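Local coordinates for nitrilotriacetate monooxygenase component B (PDB 3BPK), which probably works as the FMN-binding flavin reductase component of a two-component monooxygenase, supplying reduced flavin at the expense of NADH or NADPH, at residues E83-I88 against N133-C138; E122-P127 against R161-H166; H178-K183 against A194-Q199. All blocks are in the same frame, centred on the assembly; numbering follows the deposited sequence. Where two conformers were deposited one is given.

Overall arrangement
Contacts 1 and 2 illustrate how a β-sheet is built and then fastened along one face. Their centres lie 7 Å apart, and they share the sheet of the flavin reductase-like domain, in which strand 134-146 lies between strands 83-88 and 155-168. Glu-137 of contact 1 joins them, its OE2 lying 2.7 Å from NE2 of His-166 in contact 2, and Val-85 CG2 of contact 1 packs on Val-126 O of contact 2 at 3.3 Å. Contact 3 sits apart on the surface, its centre 19 Å from that of contact 1 and 25 Å from that of contact 2, yet Leu-182 of its helix packs on Ile-88 and Ile-134. All three contacts touch the second subunit.

Contact 1: residues E83-I88 against N133-C138; sequences EFVVHI and NIRMEC
The backbone oxygen of Val-86 accepts the N-H of Met-136, a selenomethionine, at 2.8 Å between O and N, and is also approached by CA of Arg-135 at 3.4 Å in a C-H···O contact. The reciprocal bond, from Val-86 N to Met-136 O, is straighter, with 168° at the hydrogen. Phe-84 and Cys-138 form the next hydrogen-bonded pair, and Ile-88 N adds a further bond to Ile-134 O. Beyond it a water donates to Ile-88 O and accepts from Ile-134 N, carrying the pairing past the last direct bond. This is regular antiparallel pairing of two strands in the sheet of the flavin reductase-like domain, with strand 28-36 on the far side of 83-88.

Side chains alternate between the two faces. On one, CB of Cys-138 sits over the Phe-84 ring, 3.9 Å from its centroid, a CH-π contact, while SG stands obliquely to the ring and touches CG2 of Val-86. The bent end of Met-136 (chi3 -80°) brings its CE against both Val-86 CG1 and Ile-88 CD1. On the other face His-87 and Arg-135 run side by side, their ring and guanidinium planes 28° apart, and His-87 CD2 comes to 3.4 Å from Arg-135 CB. Both imidazole nitrogens are engaged, ND1 with the carbonyl of Phe-32 and NE2 with the amide of Val-129, which fixes the ring's rotation.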
ATOM      1  N   GLU B  83     -12.397   8.806 -13.579  1.00 16.28           N
ATOM      2  CA  GLU B  83     -11.252   9.740 -13.409  1.00 16.69           C
ATOM      3  C   GLU B  83     -11.172  10.155 -11.958  1.00 16.36           C
ATOM      4  O   GLU B  83     -12.202  10.271 -11.279  1.00 15.91           O
ATOM      5  CB  GLU B  83     -11.496  11.039 -14.237  1.00 17.97           C
ATOM      6  CG  GLU B  83     -11.568  10.795 -15.747  1.00 19.37           C
ATOM      7  CD  GLU B  83     -11.915  12.057 -16.511  1.00 20.15           C
ATOM      8  OE1 GLU B  83     -12.359  13.021 -15.863  1.00 23.60           O
ATOM      9  OE2 GLU B  83     -11.732  12.048 -17.746  1.00 26.78           O
ATOM     10  N   PHE B  84      -9.950  10.421 -11.495  1.00 15.58           N
ATOM     11  CA  PHE B  84      -9.736  10.970 -10.151  1.00 14.87           C
ATOM     12  C   PHE B  84      -8.301  11.437 -10.065  1.00 13.99           C
ATOM     13  O   PHE B  84      -7.473  11.051 -10.905  1.00 14.71           O
ATOM     14  CB  PHE B  84     -10.077   9.938  -9.036  1.00 14.69           C
ATOM     15  CG  PHE B  84      -9.343   8.605  -9.151  1.00 15.80           C
ATOM     16  CD1 PHE B  84      -8.194   8.353  -8.367  1.00 15.90           C
ATOM     17  CD2 PHE B  84      -9.805   7.590 -10.014  1.00 14.90           C
ATOM     18  CE1 PHE B  84      -7.530   7.111  -8.449  1.00 16.96           C
ATOM     19  CE2 PHE B  84      -9.144   6.350 -10.074  1.00 15.48           C
ATOM     20  CZ  PHE B  84      -8.022   6.117  -9.307  1.00 16.14           C
ATOM     21  N   VAL B  85      -7.998  12.297  -9.089  1.00 13.93           N
ATOM     22  CA  VAL B  85      -6.596  12.729  -8.937  1.00 13.61           C
ATOM     23  C   VAL B  85      -6.047  12.206  -7.609  1.00 13.75           C
ATOM     24  O   VAL B  85      -6.706  12.356  -6.556  1.00 13.28           O
ATOM     25  CB  VAL B  85      -6.476  14.286  -8.977  1.00 14.10           C
ATOM     26  CG1 VAL B  85      -4.994  14.751  -8.852  1.00 14.26           C
ATOM     27  CG2 VAL B  85      -7.053  14.863 -10.301  1.00 14.19           C
ATOM     28  N   VAL B  86      -4.825  11.668  -7.650  1.00 12.80           N
ATOM     29  CA  VAL B  86      -4.164  11.178  -6.441  1.00 13.16           C
ATOM     30  C   VAL B  86      -3.016  12.124  -6.114  1.00 13.02           C
ATOM     31  O   VAL B  86      -2.117  12.317  -6.956  1.00 13.85           O
ATOM     32  CB  VAL B  86      -3.626   9.746  -6.632  1.00 14.23           C
ATOM     33  CG1 VAL B  86      -2.835   9.333  -5.362  1.00 16.08           C
ATOM     34  CG2 VAL B  86      -4.788   8.787  -6.896  1.00 15.83           C
ATOM     35  N   HIS B  87      -3.040  12.702  -4.914  1.00 12.10           N
ATOM     36  CA  HIS B  87      -1.994  13.618  -4.494  1.00 12.61           C
ATOM     37  C   HIS B  87      -1.153  12.942  -3.425  1.00 13.18           C
ATOM     38  O   HIS B  87      -1.684  12.227  -2.551  1.00 14.19           O
ATOM     39  CB  HIS B  87      -2.590  14.891  -3.862  1.00 14.22           C
ATOM     40  CG  HIS B  87      -3.571  15.598  -4.744  1.00 13.08           C
ATOM     41  ND1 HIS B  87      -4.871  15.156  -4.900  1.00 12.69           N
ATOM     42  CD2 HIS B  87      -3.465  16.743  -5.482  1.00 14.93           C
ATOM     43  CE1 HIS B  87      -5.521  15.989  -5.714  1.00 14.53           C
ATOM     44  NE2 HIS B  87      -4.684  16.945  -6.097  1.00 15.13           N
ATOM     45  N   ILE B  88       0.148  13.189  -3.475  1.00 13.15           N
ATOM     46  CA  ILE B  88       1.028  12.770  -2.370  1.00 13.51           C
ATOM     47  C   ILE B  88       0.800  13.727  -1.189  1.00 13.72           C
ATOM     48  O   ILE B  88       0.744  14.962  -1.348  1.00 14.98           O
ATOM     49  CB  ILE B  88       2.510  12.840  -2.797  1.00 13.95           C
ATOM     50  CG1 ILE B  88       2.755  11.891  -3.984  1.00 14.11           C
ATOM     51  CG2 ILE B  88       3.448  12.524  -1.622  1.00 15.32           C
ATOM     52  CD1 ILE B  88       2.305  10.453  -3.746  1.00 16.44           C
ATOM     53  N   ASN B 133       2.604  19.004  -3.763  1.00 16.04           N
ATOM     54  CA  ASN B 133       3.861  19.097  -4.488  0.60 15.77           C
ATOM     55  C   ASN B 133       3.990  17.997  -5.568  1.00 15.46           C
ATOM     56  O   ASN B 133       4.776  18.113  -6.501  1.00 16.73           O
ATOM     57  CB  ASN B 133       5.027  19.075  -3.487  0.60 17.20           C
ATOM     58  CG  ASN B 133       5.063  20.340  -2.615  0.60 18.37           C
ATOM     59  OD1 ASN B 133       5.594  21.362  -3.047  0.60 22.32           O
ATOM     60  ND2 ASN B 133       4.493  20.279  -1.401  0.60 20.43           N
ATOM     61  N   ILE B 134       3.239  16.898  -5.409  1.00 14.31           N
ATOM     62  CA  ILE B 134       3.207  15.869  -6.444  1.00 14.64           C
ATOM     63  C   ILE B 134       1.766  15.421  -6.542  1.00 14.63           C
ATOM     64  O   ILE B 134       1.104  15.129  -5.520  1.00 14.84           O
ATOM     65  CB  ILE B 134       4.094  14.625  -6.106  1.00 14.80           C
ATOM     66  CG1 ILE B 134       5.572  15.015  -5.907  1.00 15.47           C
ATOM     67  CG2 ILE B 134       3.938  13.518  -7.235  1.00 14.53           C
ATOM     68  CD1 ILE B 134       6.462  13.855  -5.429  1.00 16.30           C
ATOM     69  N   ARG B 135       1.250  15.425  -7.759  1.00 14.58           N
ATOM     70  CA  ARG B 135      -0.062  14.833  -7.993  1.00 16.52           C
ATOM     71  C   ARG B 135      -0.131  14.107  -9.311  1.00 16.29           C
ATOM     72  O   ARG B 135       0.651  14.370 -10.248  1.00 16.94           O
ATOM     73  CB  ARG B 135      -1.153  15.866  -7.847  1.00 17.67           C
ATOM     74  CG  ARG B 135      -1.281  16.836  -9.008  1.00 17.13           C
ATOM     75  CD  ARG B 135      -2.413  17.857  -8.748  1.00 17.24           C
ATOM     76  NE  ARG B 135      -2.711  18.542  -9.996  1.00 20.35           N
ATOM     77  CZ  ARG B 135      -1.969  19.523 -10.531  1.00 20.52           C
ATOM     78  NH1 ARG B 135      -0.916  20.029  -9.900  1.00 21.31           N
ATOM     79  NH2 ARG B 135      -2.313  19.995 -11.714  1.00 21.09           N
HETATM   80  N   MSE B 136      -1.069  13.172  -9.380  1.00 14.62           N
HETATM   81  CA  MSE B 136      -1.169  12.268 -10.517  1.00 15.15           C
HETATM   82  C   MSE B 136      -2.594  12.227 -11.000  1.00 14.94           C
HETATM   83  O   MSE B 136      -3.499  11.871 -10.243  1.00 14.66           O
HETATM   84  CB  MSE B 136      -0.778  10.856 -10.055  1.00 15.90           C
HETATM   85  CG  MSE B 136       0.744  10.755  -9.725  1.00 17.83           C
HETATM   86 SE   MSE B 136       1.177   9.130  -8.750  0.70 18.70          SE
HETATM   87  CE  MSE B 136       0.585   9.793  -7.026  1.00 21.98           C
ATOM     88  N   GLU B 137      -2.791  12.588 -12.263  1.00 14.90           N
ATOM     89  CA  GLU B 137      -4.120  12.468 -12.867  1.00 14.48           C
ATOM     90  C   GLU B 137      -4.284  11.009 -13.194  1.00 15.11           C
ATOM     91  O   GLU B 137      -3.392  10.403 -13.841  1.00 14.52           O
ATOM     92  CB  GLU B 137      -4.218  13.275 -14.159  1.00 16.24           C
ATOM     93  CG  GLU B 137      -4.006  14.770 -13.958  1.00 15.31           C
ATOM     94  CD  GLU B 137      -4.084  15.565 -15.262  1.00 17.36           C
ATOM     95  OE1 GLU B 137      -4.777  15.114 -16.202  1.00 18.48           O
ATOM     96  OE2 GLU B 137      -3.480  16.661 -15.292  1.00 18.15           O
ATOM     97  N   CYS B 138      -5.407  10.444 -12.726  1.00 13.76           N
ATOM     98  CA  CYS B 138      -5.669   9.021 -12.990  1.00 14.15           C
ATOM     99  C   CYS B 138      -6.958   8.757 -13.752  1.00 14.84           C
ATOM    100  O   CYS B 138      -7.974   9.466 -13.565  1.00 15.27           O
ATOM    101  CB  CYS B 138      -5.758   8.255 -11.685  1.00 15.01           C
ATOM    102  SG  CYS B 138      -4.185   8.226 -10.774  1.00 16.96           S
TER
HETATM  103  O   HOH W   1       2.710  16.608  -2.306  1.00 16.53           O

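Contact 2: residues E122-P127 against R161-H166; sequences EVISVP and RVVRFH
Glu-122 OE1 receives the NE-H of Arg-164 at 3.0 Å between O and N, in a salt bridge with an angle of 164° at the hydrogen. The oxygen lies in the guanidinium plane, although the carboxylate itself is turned 61° from that plane. Over one guanidinium face, in this one of the arginine's two conformers, comes CG2 of Val-123, displaced toward the rim; how close it really comes is doubtful. The other carboxylate oxygen, OE2, meets the edge of the His-166 ring, 3.3 Å from its CE1. Alongside, Val-163 CG2 packs against Val-123 CG1 at 3.8 Å and also touches CG2 of Ile-124.

Two bends in the arginine chain fold the guanidinium back toward its own strand, where NH1 makes a weak bond to Val-163 O. Glu-122 OE1 has a second partner in the hydroxyl of Ser-6 of the second subunit. Further out, Glu-137 positions both sides: its carboxylate accepts the amides of Glu-122, Val-123 and Ile-124 and also binds NE2 of His-166. Val-163 and Arg-164 both stand opposite this same Glu-137, a classic beta bulge in strand 155-168 where the 122-127 loop packs on it.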
ATOM      1  N   GLU B 122      -5.019  18.400 -16.914  1.00 18.96           N
ATOM      2  CA  GLU B 122      -4.683  18.542 -18.340  1.00 20.67           C
ATOM      3  C   GLU B 122      -5.372  17.485 -19.217  1.00 20.98           C
ATOM      4  O   GLU B 122      -5.849  17.807 -20.333  1.00 22.05           O
ATOM      5  CB  GLU B 122      -3.159  18.417 -18.524  1.00 20.66           C
ATOM      6  CG  GLU B 122      -2.374  19.568 -17.906  1.00 23.41           C
ATOM      7  CD  GLU B 122      -0.854  19.362 -17.960  1.00 23.77           C
ATOM      8  OE1 GLU B 122      -0.404  18.443 -18.659  1.00 33.26           O
ATOM      9  OE2 GLU B 122      -0.129  20.133 -17.337  1.00 27.50           O
ATOM     10  N   VAL B 123      -5.455  16.244 -18.713  1.00 20.23           N
ATOM     11  CA  VAL B 123      -5.959  15.109 -19.495  1.00 20.36           C
ATOM     12  C   VAL B 123      -7.367  14.766 -19.043  1.00 20.85           C
ATOM     13  O   VAL B 123      -8.270  14.590 -19.856  1.00 23.74           O
ATOM     14  CB  VAL B 123      -5.031  13.842 -19.365  1.00 20.77           C
ATOM     15  CG1 VAL B 123      -5.605  12.669 -20.126  1.00 22.43           C
ATOM     16  CG2 VAL B 123      -3.611  14.148 -19.805  1.00 22.13           C
ATOM     17  N   ILE B 124      -7.568  14.702 -17.732  1.00 19.01           N
ATOM     18  CA  ILE B 124      -8.883  14.344 -17.195  1.00 18.36           C
ATOM     19  C   ILE B 124      -9.640  15.605 -16.813  1.00 19.29           C
ATOM     20  O   ILE B 124      -9.063  16.701 -16.834  1.00 20.10           O
ATOM     21  CB  ILE B 124      -8.739  13.383 -15.966  1.00 17.04           C
ATOM     22  CG1 ILE B 124      -7.964  14.042 -14.808  1.00 17.76           C
ATOM     23  CG2 ILE B 124      -8.060  12.074 -16.392  1.00 17.41           C
ATOM     24  CD1 ILE B 124      -7.946  13.158 -13.548  1.00 16.93           C
ATOM     25  N   SER B 125     -10.917  15.408 -16.463  0.60 18.92           N
ATOM     26  CA  SER B 125     -11.896  16.466 -16.151  0.60 20.22           C
ATOM     27  C   SER B 125     -12.150  16.655 -14.646  0.60 19.43           C
ATOM     28  O   SER B 125     -13.101  17.345 -14.231  0.60 19.90           O
ATOM     29  CB  SER B 125     -13.241  16.149 -16.829  0.60 20.61           C
ATOM     30  OG  SER B 125     -13.994  15.247 -16.041  0.60 23.02           O
ATOM     31  N   VAL B 126     -11.336  16.007 -13.818  1.00 18.23           N
ATOM     32  CA  VAL B 126     -11.407  16.175 -12.374  1.00 16.94           C
ATOM     33  C   VAL B 126     -10.226  17.036 -11.916  1.00 17.46           C
ATOM     34  O   VAL B 126      -9.066  16.692 -12.184  1.00 17.47           O
ATOM     35  CB  VAL B 126     -11.290  14.800 -11.689  1.00 16.50           C
ATOM     36  CG1 VAL B 126     -11.128  14.964 -10.183  1.00 16.63           C
ATOM     37  CG2 VAL B 126     -12.483  13.923 -12.039  1.00 17.80           C
ATOM     38  N   PRO B 127     -10.512  18.166 -11.253  1.00 16.74           N
ATOM     39  CA  PRO B 127      -9.422  19.001 -10.737  1.00 17.06           C
ATOM     40  C   PRO B 127      -8.676  18.336  -9.579  1.00 16.67           C
ATOM     41  O   PRO B 127      -9.247  17.470  -8.883  1.00 17.57           O
ATOM     42  CB  PRO B 127     -10.139  20.215 -10.156  1.00 17.60           C
ATOM     43  CG  PRO B 127     -11.500  20.199 -10.714  1.00 19.45           C
ATOM     44  CD  PRO B 127     -11.844  18.769 -11.007  1.00 18.16           C
ATOM     45  N   ARG B 161      -4.811   4.279 -13.415  1.00 13.77           N
ATOM     46  CA  ARG B 161      -3.689   4.409 -14.333  0.60 14.37           C
ATOM     47  C   ARG B 161      -3.321   5.870 -14.404  1.00 14.45           C
ATOM     48  O   ARG B 161      -4.170   6.694 -14.701  1.00 14.21           O
ATOM     49  CB  ARG B 161      -4.061   3.882 -15.735  0.60 14.40           C
ATOM     50  CG  ARG B 161      -2.970   4.122 -16.782  0.60 15.63           C
ATOM     51  CD  ARG B 161      -3.190   3.291 -18.054  0.60 17.13           C
ATOM     52  NE  ARG B 161      -4.419   3.664 -18.754  0.60 21.01           N
ATOM     53  CZ  ARG B 161      -4.521   4.623 -19.672  0.60 21.95           C
ATOM     54  NH1 ARG B 161      -3.455   5.346 -20.023  0.60 25.27           N
ATOM     55  NH2 ARG B 161      -5.701   4.852 -20.255  0.60 23.06           N
ATOM     56  N   VAL B 162      -2.052   6.168 -14.103  1.00 13.52           N
ATOM     57  CA  VAL B 162      -1.579   7.565 -14.137  1.00 14.77           C
ATOM     58  C   VAL B 162      -1.445   8.005 -15.596  1.00 15.45           C
ATOM     59  O   VAL B 162      -0.739   7.354 -16.400  1.00 16.35           O
ATOM     60  CB  VAL B 162      -0.212   7.728 -13.422  1.00 14.87           C
ATOM     61  CG1 VAL B 162       0.259   9.203 -13.463  1.00 16.35           C
ATOM     62  CG2 VAL B 162      -0.282   7.200 -11.991  1.00 14.78           C
ATOM     63  N   VAL B 163      -2.143   9.091 -15.934  1.00 14.72           N
ATOM     64  CA  VAL B 163      -2.075   9.652 -17.303  1.00 15.22           C
ATOM     65  C   VAL B 163      -1.308  10.995 -17.355  1.00 15.92           C
ATOM     66  O   VAL B 163      -0.959  11.463 -18.444  1.00 16.96           O
ATOM     67  CB  VAL B 163      -3.462   9.762 -17.949  1.00 15.83           C
ATOM     68  CG1 VAL B 163      -4.039   8.366 -18.138  1.00 17.88           C
ATOM     69  CG2 VAL B 163      -4.404  10.653 -17.093  1.00 16.35           C
ATOM     70  N   ARG B 164      -1.054  11.576 -16.178  0.60 15.63           N
ATOM     71  CA  ARG B 164      -0.171  12.753 -16.088  0.60 15.96           C
ATOM     72  C   ARG B 164       0.421  12.845 -14.700  0.60 15.63           C
ATOM     73  O   ARG B 164      -0.292  12.643 -13.711  0.60 15.49           O
ATOM     74  CB  ARG B 164      -0.934  14.050 -16.385  0.60 16.48           C
ATOM     75  CG  ARG B 164      -0.013  15.242 -16.684  0.60 18.21           C
ATOM     76  CD  ARG B 164       0.689  14.993 -18.036  0.60 19.45           C
ATOM     77  NE  ARG B 164      -0.048  15.532 -19.184  0.60 22.51           N
ATOM     78  CZ  ARG B 164      -0.448  14.837 -20.244  0.60 24.03           C
ATOM     79  NH1 ARG B 164      -0.260  13.512 -20.307  0.60 20.64           N
ATOM     80  NH2 ARG B 164      -1.067  15.476 -21.250  0.60 25.58           N
ATOM     81  N   PHE B 165       1.724  13.122 -14.645  1.00 15.51           N
ATOM     82  CA  PHE B 165       2.394  13.425 -13.389  1.00 15.95           C
ATOM     83  C   PHE B 165       2.605  14.934 -13.351  1.00 16.33           C
ATOM     84  O   PHE B 165       2.959  15.533 -14.389  1.00 17.39           O
ATOM     85  CB  PHE B 165       3.782  12.825 -13.337  1.00 16.00           C
ATOM     86  CG  PHE B 165       3.822  11.336 -13.140  1.00 15.81           C
ATOM     87  CD1 PHE B 165       3.713  10.789 -11.863  1.00 17.33           C
ATOM     88  CD2 PHE B 165       4.071  10.485 -14.221  1.00 16.35           C
ATOM     89  CE1 PHE B 165       3.844   9.399 -11.667  1.00 17.43           C
ATOM     90  CE2 PHE B 165       4.175   9.115 -14.033  1.00 16.77           C
ATOM     91  CZ  PHE B 165       4.061   8.575 -12.743  1.00 15.42           C
ATOM     92  N   HIS B 166       2.422  15.540 -12.170  1.00 15.90           N
ATOM     93  CA  HIS B 166       2.748  16.953 -11.920  1.00 16.17           C
ATOM     94  C   HIS B 166       3.680  16.953 -10.723  1.00 15.56           C
ATOM     95  O   HIS B 166       3.316  16.452  -9.661  1.00 16.05           O
ATOM     96  CB  HIS B 166       1.505  17.737 -11.554  1.00 15.72           C
ATOM     97  CG  HIS B 166       0.472  17.762 -12.642  1.00 16.82           C
ATOM     98  ND1 HIS B 166       0.522  18.665 -13.684  1.00 18.26           N
ATOM     99  CD2 HIS B 166      -0.596  16.961 -12.882  1.00 19.39           C
ATOM    100  CE1 HIS B 166      -0.502  18.438 -14.502  1.00 19.26           C
ATOM    101  NE2 HIS B 166      -1.189  17.402 -14.042  1.00 19.87           N
TER

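Contact 3: residues H178-K183 against A194-Q199; sequences HAEGLK and AKLGEQ
With CG of Leu-196 anti to the backbone nitrogen (chi1 -176°) and chi2 at 61°, the leucine carries CD2 up to the first turn of helix 179-182, while the Glu-180 chain, bent at chi2 (-55°) in the conformer described, brings its carboxylate round toward the same methyl. The contact thus joins a single-turn helix, with His-178 at its N-cap position, to the extended connection between strands 192-194 and 199-201. Leu-196 CD2 lies 3.8 Å from Ala-179 CB and equally near the Ala-179 carbonyl oxygen, and Glu-180 OE1 stands 4.1 Å from Leu-196 CD2. NE2 of Gln-199, at the end of an extended chain, also comes near Ala-179 CB.

No direct hydrogen bond crosses between the segments, and polar contact is left to water. Around this surface patch the second subunit contributes Ile-26 against Ala-179 and Leu-188 against both Leu-196 and Gln-199, and Ala-194 and Gln-199 pair with one of its strands. At the helix end, Lys-183 turns back so that its NZ donates to Glu-180 O at 2.9 Å, with a weaker salt bridge to OE2 in this conformer. The bridging water donates to Glu-180 OE1 at 3.0 Å and to Gly-197 O at 2.7 Å, and accepts only a weak bond from Gln-199 NE2.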
ATOM      1  N   HIS B 178      13.410  14.123  -4.492  1.00 19.93           N
ATOM      2  CA  HIS B 178      14.123  14.343  -3.224  0.60 20.49           C
ATOM      3  C   HIS B 178      13.209  14.087  -2.057  1.00 20.24           C
ATOM      4  O   HIS B 178      12.356  14.903  -1.726  1.00 20.59           O
ATOM      5  CB  HIS B 178      14.694  15.754  -3.110  0.60 21.55           C
ATOM      6  CG  HIS B 178      15.844  15.995  -4.023  0.60 24.46           C
ATOM      7  ND1 HIS B 178      15.946  17.125  -4.811  0.60 28.16           N
ATOM      8  CD2 HIS B 178      16.934  15.244  -4.292  0.60 26.42           C
ATOM      9  CE1 HIS B 178      17.060  17.063  -5.516  0.60 27.86           C
ATOM     10  NE2 HIS B 178      17.678  15.933  -5.223  0.60 28.05           N
ATOM     11  N   ALA B 179      13.384  12.918  -1.437  1.00 20.38           N
ATOM     12  CA  ALA B 179      12.501  12.498  -0.348  1.00 20.85           C
ATOM     13  C   ALA B 179      12.508  13.487   0.822  1.00 21.69           C
ATOM     14  O   ALA B 179      11.444  13.816   1.367  1.00 21.05           O
ATOM     15  CB  ALA B 179      12.891  11.075   0.122  1.00 21.11           C
ATOM     16  N   GLU B 180      13.691  13.997   1.190  1.00 22.95           N
ATOM     17  CA  GLU B 180      13.727  14.944   2.310  0.60 24.15           C
ATOM     18  C   GLU B 180      13.138  16.307   1.954  1.00 24.04           C
ATOM     19  O   GLU B 180      12.651  17.014   2.836  1.00 26.19           O
ATOM     20  CB  GLU B 180      15.129  15.104   2.905  0.60 24.58           C
ATOM     21  CG  GLU B 180      15.324  14.358   4.241  0.60 25.66           C
ATOM     22  CD  GLU B 180      14.287  14.726   5.321  0.60 35.28           C
ATOM     23  OE1 GLU B 180      13.722  13.787   5.934  0.60 29.33           O
ATOM     24  OE2 GLU B 180      14.018  15.938   5.539  0.60 30.72           O
ATOM     25  N   GLY B 181      13.151  16.688   0.681  1.00 23.18           N
ATOM     26  CA  GLY B 181      12.468  17.908   0.267  1.00 23.26           C
ATOM     27  C   GLY B 181      10.955  17.731   0.222  1.00 22.18           C
ATOM     28  O   GLY B 181      10.200  18.648   0.525  1.00 23.34           O
ATOM     29  N   LEU B 182      10.509  16.522  -0.134  1.00 19.65           N
ATOM     30  CA  LEU B 182       9.081  16.202  -0.184  1.00 19.05           C
ATOM     31  C   LEU B 182       8.424  16.211   1.200  1.00 19.29           C
ATOM     32  O   LEU B 182       7.311  16.720   1.351  1.00 19.77           O
ATOM     33  CB  LEU B 182       8.896  14.839  -0.834  1.00 18.67           C
ATOM     34  CG  LEU B 182       7.446  14.323  -0.952  1.00 17.87           C
ATOM     35  CD1 LEU B 182       6.497  15.269  -1.771  1.00 19.47           C
ATOM     36  CD2 LEU B 182       7.438  12.894  -1.531  1.00 17.49           C
ATOM     37  N   LYS B 183       9.099  15.623   2.195  1.00 18.13           N
ATOM     38  CA  LYS B 183       8.542  15.502   3.554  1.00 19.12           C
ATOM     39  C   LYS B 183       7.177  14.794   3.537  1.00 17.80           C
ATOM     40  O   LYS B 183       6.152  15.293   4.029  1.00 18.02           O
ATOM     41  CB  LYS B 183       8.461  16.849   4.268  1.00 20.04           C
ATOM     42  CG  LYS B 183       9.836  17.470   4.440  1.00 23.93           C
ATOM     43  CD  LYS B 183       9.784  18.740   5.238  1.00 31.74           C
ATOM     44  CE  LYS B 183      11.135  19.006   5.919  1.00 37.17           C
ATOM     45  NZ  LYS B 183      12.319  18.923   4.984  1.00 39.99           N
ATOM     46  N   ALA B 194       3.172   9.693  10.954  1.00 26.44           N
ATOM     47  CA  ALA B 194       4.614   9.729  11.098  1.00 24.75           C
ATOM     48  C   ALA B 194       5.236  10.542   9.971  1.00 23.61           C
ATOM     49  O   ALA B 194       4.810  10.445   8.829  1.00 23.55           O
ATOM     50  CB  ALA B 194       5.201   8.329  11.147  1.00 26.29           C
ATOM     51  N   LYS B 195       6.238  11.345  10.317  1.00 22.12           N
ATOM     52  CA  LYS B 195       7.098  12.001   9.319  1.00 21.23           C
ATOM     53  C   LYS B 195       8.032  10.956   8.734  1.00 21.34           C
ATOM     54  O   LYS B 195       8.078   9.824   9.229  1.00 20.78           O
ATOM     55  CB  LYS B 195       7.912  13.122   9.974  1.00 21.75           C
ATOM     56  CG  LYS B 195       7.061  14.123  10.670  1.00 22.56           C
ATOM     57  CD  LYS B 195       7.934  15.203  11.288  1.00 24.82           C
ATOM     58  CE  LYS B 195       7.080  16.042  12.205  1.00 28.84           C
ATOM     59  NZ  LYS B 195       7.908  17.170  12.703  1.00 31.98           N
ATOM     60  N   LEU B 196       8.787  11.329   7.692  1.00 21.17           N
ATOM     61  CA  LEU B 196       9.688  10.408   7.039  1.00 21.29           C
ATOM     62  C   LEU B 196      10.823  10.092   8.012  1.00 21.38           C
ATOM     63  O   LEU B 196      11.419  11.009   8.609  1.00 22.79           O
ATOM     64  CB  LEU B 196      10.254  11.020   5.740  1.00 21.29           C
ATOM     65  CG  LEU B 196      11.165  10.104   4.900  1.00 22.51           C
ATOM     66  CD1 LEU B 196      10.435   8.828   4.419  1.00 23.94           C
ATOM     67  CD2 LEU B 196      11.740  10.891   3.739  1.00 23.40           C
ATOM     68  N   GLY B 197      11.133   8.814   8.184  1.00 21.47           N
ATOM     69  CA  GLY B 197      12.216   8.435   9.101  1.00 21.08           C
ATOM     70  C   GLY B 197      13.626   8.512   8.531  1.00 22.99           C
ATOM     71  O   GLY B 197      13.842   8.856   7.352  1.00 23.63           O
ATOM     72  N   GLU B 198      14.583   8.171   9.389  1.00 23.06           N
ATOM     73  CA  GLU B 198      15.984   8.188   8.998  0.60 24.65           C
ATOM     74  C   GLU B 198      16.237   7.196   7.891  1.00 24.05           C
ATOM     75  O   GLU B 198      15.802   6.051   7.940  1.00 23.75           O
ATOM     76  CB  GLU B 198      16.889   7.876  10.185  0.60 25.06           C
ATOM     77  CG  GLU B 198      18.320   7.649   9.769  0.60 29.45           C
ATOM     78  CD  GLU B 198      19.238   7.321  10.921  0.60 31.45           C
ATOM     79  OE1 GLU B 198      19.037   6.273  11.602  0.60 35.95           O
ATOM     80  OE2 GLU B 198      20.184   8.114  11.124  0.60 36.99           O
ATOM     81  N   GLN B 199      16.940   7.646   6.863  1.00 24.45           N
ATOM     82  CA  GLN B 199      17.206   6.787   5.728  1.00 24.53           C
ATOM     83  C   GLN B 199      18.433   5.900   5.942  1.00 24.96           C
ATOM     84  O   GLN B 199      19.353   6.227   6.715  1.00 25.66           O
ATOM     85  CB  GLN B 199      17.360   7.624   4.462  1.00 25.66           C
ATOM     86  CG  GLN B 199      16.092   8.410   4.105  1.00 25.50           C
ATOM     87  CD  GLN B 199      16.251   9.118   2.777  1.00 27.05           C
ATOM     88  OE1 GLN B 199      16.744   8.528   1.807  1.00 25.59           O
ATOM     89  NE2 GLN B 199      15.825  10.383   2.716  1.00 29.56           N
TER
HETATM   90  O   HOH W   2      14.609  10.927   5.798  1.00 33.85           O